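Local coordinates for protein prgH (Salmonella enterica subsp. enterica serovar Typhimurium, PDB 4G2S) that probably forms part of the basal body of the SPI-1 type III secretion system used in cell invasion, here represented by an FHA-like domain, at residues Ile65-Asp68 with Thr69-Glu73; Phe21-Thr25 with Gly26-Phe30. All coordinates share one frame; numbering follows the deposited sequence.

Contact 1 (Ile65-Asp68 with Thr69-Glu73)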
loop_
_atom_site.group_PDB
_atom_site.type_symbol
_atom_site.label_atom_id
_atom_site.label_comp_id
_atom_site.label_asym_id
_atom_site.label_seq_id
_atom_site.Cartn_x
_atom_site.Cartn_y
_atom_site.Cartn_z
ATOM N N ILE A 65 -5.644 26.430 -1.618
ATOM C CA ILE A 65 -6.631 27.221 -2.342
ATOM C C ILE A 65 -7.860 27.474 -1.485
ATOM O O ILE A 65 -8.451 26.549 -0.861
ATOM C CB ILE A 65 -6.975 26.588 -3.705
ATOM C CG1 ILE A 65 -5.682 26.516 -4.519
ATOM C CG2 ILE A 65 -8.066 27.409 -4.404
ATOM C CD1 ILE A 65 -5.877 26.308 -5.987
ATOM N N GLN A 66 -8.211 28.767 -1.401
ATOM C CA GLN A 66 -9.372 29.196 -0.618
ATOM C C GLN A 66 -10.449 29.792 -1.516
ATOM O O GLN A 66 -10.179 30.756 -2.210
ATOM C CB GLN A 66 -8.978 30.269 0.393
ATOM C CG GLN A 66 -10.078 30.564 1.370
ATOM C CD GLN A 66 -9.668 31.521 2.484
ATOM O OE1 GLN A 66 -8.494 31.804 2.694
ATOM N NE2 GLN A 66 -10.655 31.990 3.230
ATOM N N VAL A 67 -11.654 29.249 -1.436
ATOM C CA VAL A 67 -12.792 29.625 -2.294
ATOM C C VAL A 67 -13.793 30.146 -1.283
ATOM O O VAL A 67 -14.310 29.327 -0.474
ATOM C CB VAL A 67 -13.384 28.407 -3.019
ATOM C CG1 VAL A 67 -14.663 28.748 -3.773
ATOM C CG2 VAL A 67 -12.363 27.723 -3.940
ATOM N N ASP A 68 -14.049 31.477 -1.290
ATOM C CA ASP A 68 -14.947 32.076 -0.281
ATOM C C ASP A 68 -16.336 31.490 -0.481
ATOM O O ASP A 68 -16.644 30.941 -1.530
ATOM C CB ASP A 68 -14.959 33.643 -0.255
ATOM C CG ASP A 68 -15.749 34.296 -1.430
ATOM O OD1 ASP A 68 -15.967 33.639 -2.481
ATOM O OD2 ASP A 68 -16.155 35.494 -1.289
ATOM N N THR A 69 -17.174 31.632 0.532
ATOM C CA THR A 69 -18.457 30.933 0.576
ATOM C C THR A 69 -19.275 31.340 -0.646
ATOM O O THR A 69 -19.972 30.528 -1.242
ATOM C CB THR A 69 -19.238 31.259 1.867
ATOM O OG1 THR A 69 -19.802 32.570 1.770
ATOM C CG2 THR A 69 -18.328 31.179 3.112
ATOM N N ASP A 70 -19.136 32.608 -1.016
ATOM C CA ASP A 70 -19.800 33.187 -2.169
ATOM C C ASP A 70 -19.295 32.729 -3.540
ATOM O O ASP A 70 -19.992 32.912 -4.547
ATOM C CB ASP A 70 -19.681 34.715 -2.098
ATOM C CG ASP A 70 -20.998 35.394 -2.360
ATOM O OD1 ASP A 70 -21.994 34.665 -2.531
ATOM O OD2 ASP A 70 -21.062 36.635 -2.377
ATOM N N ALA A 71 -18.086 32.170 -3.579
ATOM C CA ALA A 71 -17.409 31.809 -4.831
ATOM C C ALA A 71 -17.090 33.016 -5.726
ATOM O O ALA A 71 -17.013 32.860 -6.947
ATOM C CB ALA A 71 -18.212 30.754 -5.607
ATOM N N THR A 72 -16.889 34.201 -5.127
ATOM C CA THR A 72 -16.535 35.419 -5.886
ATOM C C THR A 72 -15.050 35.820 -5.812
ATOM O O THR A 72 -14.578 36.577 -6.658
ATOM C CB THR A 72 -17.367 36.637 -5.442
ATOM O OG1 THR A 72 -17.078 36.930 -4.068
ATOM C CG2 THR A 72 -18.863 36.380 -5.628
ATOM N N GLU A 73 -14.310 35.343 -4.814
ATOM C CA GLU A 73 -12.864 35.611 -4.771
ATOM C C GLU A 73 -12.060 34.333 -4.532
ATOM O O GLU A 73 -12.495 33.489 -3.746
ATOM C CB GLU A 73 -12.522 36.690 -3.730
ATOM C CG GLU A 73 -12.643 36.271 -2.262
ATOM C CD GLU A 73 -11.823 37.143 -1.314
ATOM O OE1 GLU A 73 -11.433 38.266 -1.689
ATOM O OE2 GLU A 73 -11.563 36.696 -0.180
#
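The carboxylate of Asp68 lies between side chains on its two faces: Glu73 CG sits over one face, 3.8 Å from Asp68 CG, while Asp70 CB approaches from the opposite side, 3.7 Å from Asp68 OD2. At the oxygens the partners are polar. Thr72 N donates to the syn lone pair of Asp68 OD1 at 2.9 Å, and Glu73 N adds a weak but nearly straight bond to that same oxygen (3.3 Å, 173°). Asp68 OD2 receives a weak bond from Thr72 OG1. Asp68 CG stands between its own backbone N and carbonyl carbon (chi1 75°), a torsion that turns the group inward over the loop, where successive N-H groups can reach it. The carboxylates of Glu73 and Asp70 are not in contact with it; with Asp68 OD2 and Glu73 OE2 4.9 Å apart, like charges may modestly raise its proton affinity, an effect the donated bonds probably counter, at least in part. Ala71 N donates to Asp68 O at 2.8 Å, closing the turn. Asp68 to Ala71 form a type I beta turn whose last residue, Ala71, has left-handed backbone angles (phi 64°), in the loop of the beta hairpin joining strands 63-67 and 74-80.

Contact 2 (Phe21-Thr25 with Gly26-Phe30)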
loop_
_atom_site.group_PDB
_atom_site.type_symbol
_atom_site.label_atom_id
_atom_site.label_comp_id
_atom_site.label_asym_id
_atom_site.label_seq_id
_atom_site.Cartn_x
_atom_site.Cartn_y
_atom_site.Cartn_z
ATOM N N PHE A 21 -8.724 18.280 -10.052
ATOM C CA PHE A 21 -9.155 18.063 -8.687
ATOM C C PHE A 21 -10.279 19.053 -8.350
ATOM O O PHE A 21 -10.149 20.288 -8.552
ATOM C CB PHE A 21 -8.030 18.271 -7.704
ATOM C CG PHE A 21 -6.839 17.405 -7.966
ATOM C CD1 PHE A 21 -6.761 16.130 -7.449
ATOM C CD2 PHE A 21 -5.819 17.876 -8.754
ATOM C CE1 PHE A 21 -5.644 15.323 -7.714
ATOM C CE2 PHE A 21 -4.718 17.053 -9.052
ATOM C CZ PHE A 21 -4.637 15.798 -8.497
ATOM N N PRO A 22 -11.379 18.521 -7.810
ATOM C CA PRO A 22 -12.485 19.418 -7.460
ATOM C C PRO A 22 -12.126 20.173 -6.214
ATOM O O PRO A 22 -11.564 19.623 -5.277
ATOM C CB PRO A 22 -13.656 18.456 -7.184
ATOM C CG PRO A 22 -13.032 17.186 -6.735
ATOM C CD PRO A 22 -11.685 17.118 -7.485
ATOM N N LEU A 23 -12.503 21.436 -6.159
ATOM C CA LEU A 23 -12.283 22.222 -4.969
ATOM C C LEU A 23 -13.564 22.357 -4.170
ATOM O O LEU A 23 -14.622 22.628 -4.707
ATOM C CB LEU A 23 -11.836 23.614 -5.337
ATOM C CG LEU A 23 -10.533 23.853 -6.006
ATOM C CD1 LEU A 23 -10.465 25.330 -6.399
ATOM C CD2 LEU A 23 -9.416 23.454 -5.059
ATOM N N LEU A 24 -13.464 22.164 -2.887
ATOM C CA LEU A 24 -14.622 22.479 -2.023
ATOM C C LEU A 24 -14.611 23.921 -1.582
ATOM O O LEU A 24 -13.585 24.608 -1.587
ATOM C CB LEU A 24 -14.666 21.552 -0.817
ATOM C CG LEU A 24 -15.617 20.369 -0.987
ATOM C CD1 LEU A 24 -17.079 20.848 -1.096
ATOM C CD2 LEU A 24 -15.247 19.492 -2.175
ATOM N N THR A 25 -15.791 24.424 -1.236
ATOM C CA THR A 25 -15.858 25.719 -0.598
ATOM C C THR A 25 -14.988 25.648 0.616
ATOM O O THR A 25 -15.033 24.663 1.367
ATOM C CB THR A 25 -17.287 26.028 -0.152
ATOM O OG1 THR A 25 -18.128 25.822 -1.275
ATOM C CG2 THR A 25 -17.411 27.475 0.310
ATOM N N GLY A 26 -14.204 26.700 0.834
ATOM C CA GLY A 26 -13.273 26.712 1.946
ATOM C C GLY A 26 -11.849 26.462 1.460
ATOM O O GLY A 26 -11.484 26.932 0.371
ATOM N N ARG A 27 -11.066 25.741 2.264
ATOM C CA ARG A 27 -9.622 25.563 2.085
ATOM C C ARG A 27 -9.316 24.163 1.600
ATOM O O ARG A 27 -9.719 23.220 2.243
ATOM C CB ARG A 27 -8.885 25.774 3.411
ATOM C CG ARG A 27 -7.492 25.101 3.493
ATOM C CD ARG A 27 -7.092 24.506 4.875
ATOM N NE ARG A 27 -7.130 23.022 4.991
ATOM C CZ ARG A 27 -6.168 22.224 5.512
ATOM N NH1 ARG A 27 -4.985 22.694 5.991
ATOM N NH2 ARG A 27 -6.383 20.907 5.571
ATOM N N THR A 28 -8.597 24.055 0.478
ATOM C CA THR A 28 -8.053 22.784 0.014
ATOM C C THR A 28 -6.529 22.872 0.015
ATOM O O THR A 28 -5.979 23.790 -0.552
ATOM C CB THR A 28 -8.578 22.449 -1.401
ATOM O OG1 THR A 28 -10.017 22.517 -1.369
ATOM C CG2 THR A 28 -8.207 21.056 -1.785
ATOM N N LEU A 29 -5.909 21.899 0.672
ATOM C CA LEU A 29 -4.436 21.677 0.697
ATOM C C LEU A 29 -3.910 20.761 -0.404
ATOM O O LEU A 29 -4.438 19.652 -0.651
ATOM C CB LEU A 29 -4.024 21.099 2.008
ATOM C CG LEU A 29 -2.489 20.870 2.302
ATOM C CD1 LEU A 29 -1.802 22.201 2.304
ATOM C CD2 LEU A 29 -2.321 20.145 3.693
ATOM N N PHE A 30 -2.849 21.235 -1.021
ATOM C CA PHE A 30 -2.055 20.534 -1.985
ATOM C C PHE A 30 -0.651 20.371 -1.412
ATOM O O PHE A 30 0.092 21.326 -1.221
ATOM C CB PHE A 30 -2.047 21.270 -3.332
ATOM C CG PHE A 30 -3.380 21.259 -3.992
ATOM C CD1 PHE A 30 -4.332 22.197 -3.621
ATOM C CD2 PHE A 30 -3.727 20.269 -4.858
ATOM C CE1 PHE A 30 -5.604 22.180 -4.194
ATOM C CE2 PHE A 30 -5.015 20.242 -5.464
ATOM C CZ PHE A 30 -5.932 21.203 -5.119
HETATM O O HOH W 1 -10.933 25.026 -2.062
#
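Leu23 reaches Thr28 and Phe30 through one of its two methyl groups. From CB the chain runs to CG, set beside the backbone N and anti to the carbonyl carbon (chi1 -66°), and there it forks. CD1 heads for Ile65 and Val67 of strand 63-67. CD2 touches Thr28 CB at 3.9 Å and meets Phe30 near the plane of its ring, at the edge, with Leu23 CD2 4.1 Å from Phe30 CE1. Elsewhere along the same edge, Phe30 CE2 comes to 4.1 Å from Phe21 CD2, the two side chains crossing at a slant. The halves 21-25 and 26-30 run in directions 152° apart, yet no direct hydrogen bond joins them: strand 20-22 belongs to one sheet and strand 26-33 to the other, which makes this a beta arch, its side chains packed between the sheets of an FHA-like beta sandwich. Water takes part where the arch bends. One molecule is bonded to Leu24 O (2.7 Å), Thr28 OG1 (2.8 Å) and, at greater length, Gly26 O (3.1 Å); it has too few protons to serve every acceptor nearby at once. Gly26 has a phi of 104°, at which a CB would be jammed against Thr25 O.

The beta arch of contact 2 and the hairpin turn of contact 1 follow one another along the chain, with centres 10 Å apart on the same side of the chain's centre. They join through neighbouring antiparallel strands of one sheet, 26-33 and 63-67. Two probable backbone hydrogen bonds mark the seam: Thr28 N lies 2.8 Å from Ile65 O, and Gly26 N lies 2.9 Å from Val67 O. Beyond the last of these bonds the loops still touch, Thr25 CG2 packing 3.6 Å from Thr69 CA. Contact 1 lies at the surface, 14 Å from the chain centre, whereas contact 2, at 7 Å, reaches into the interior between the sheets.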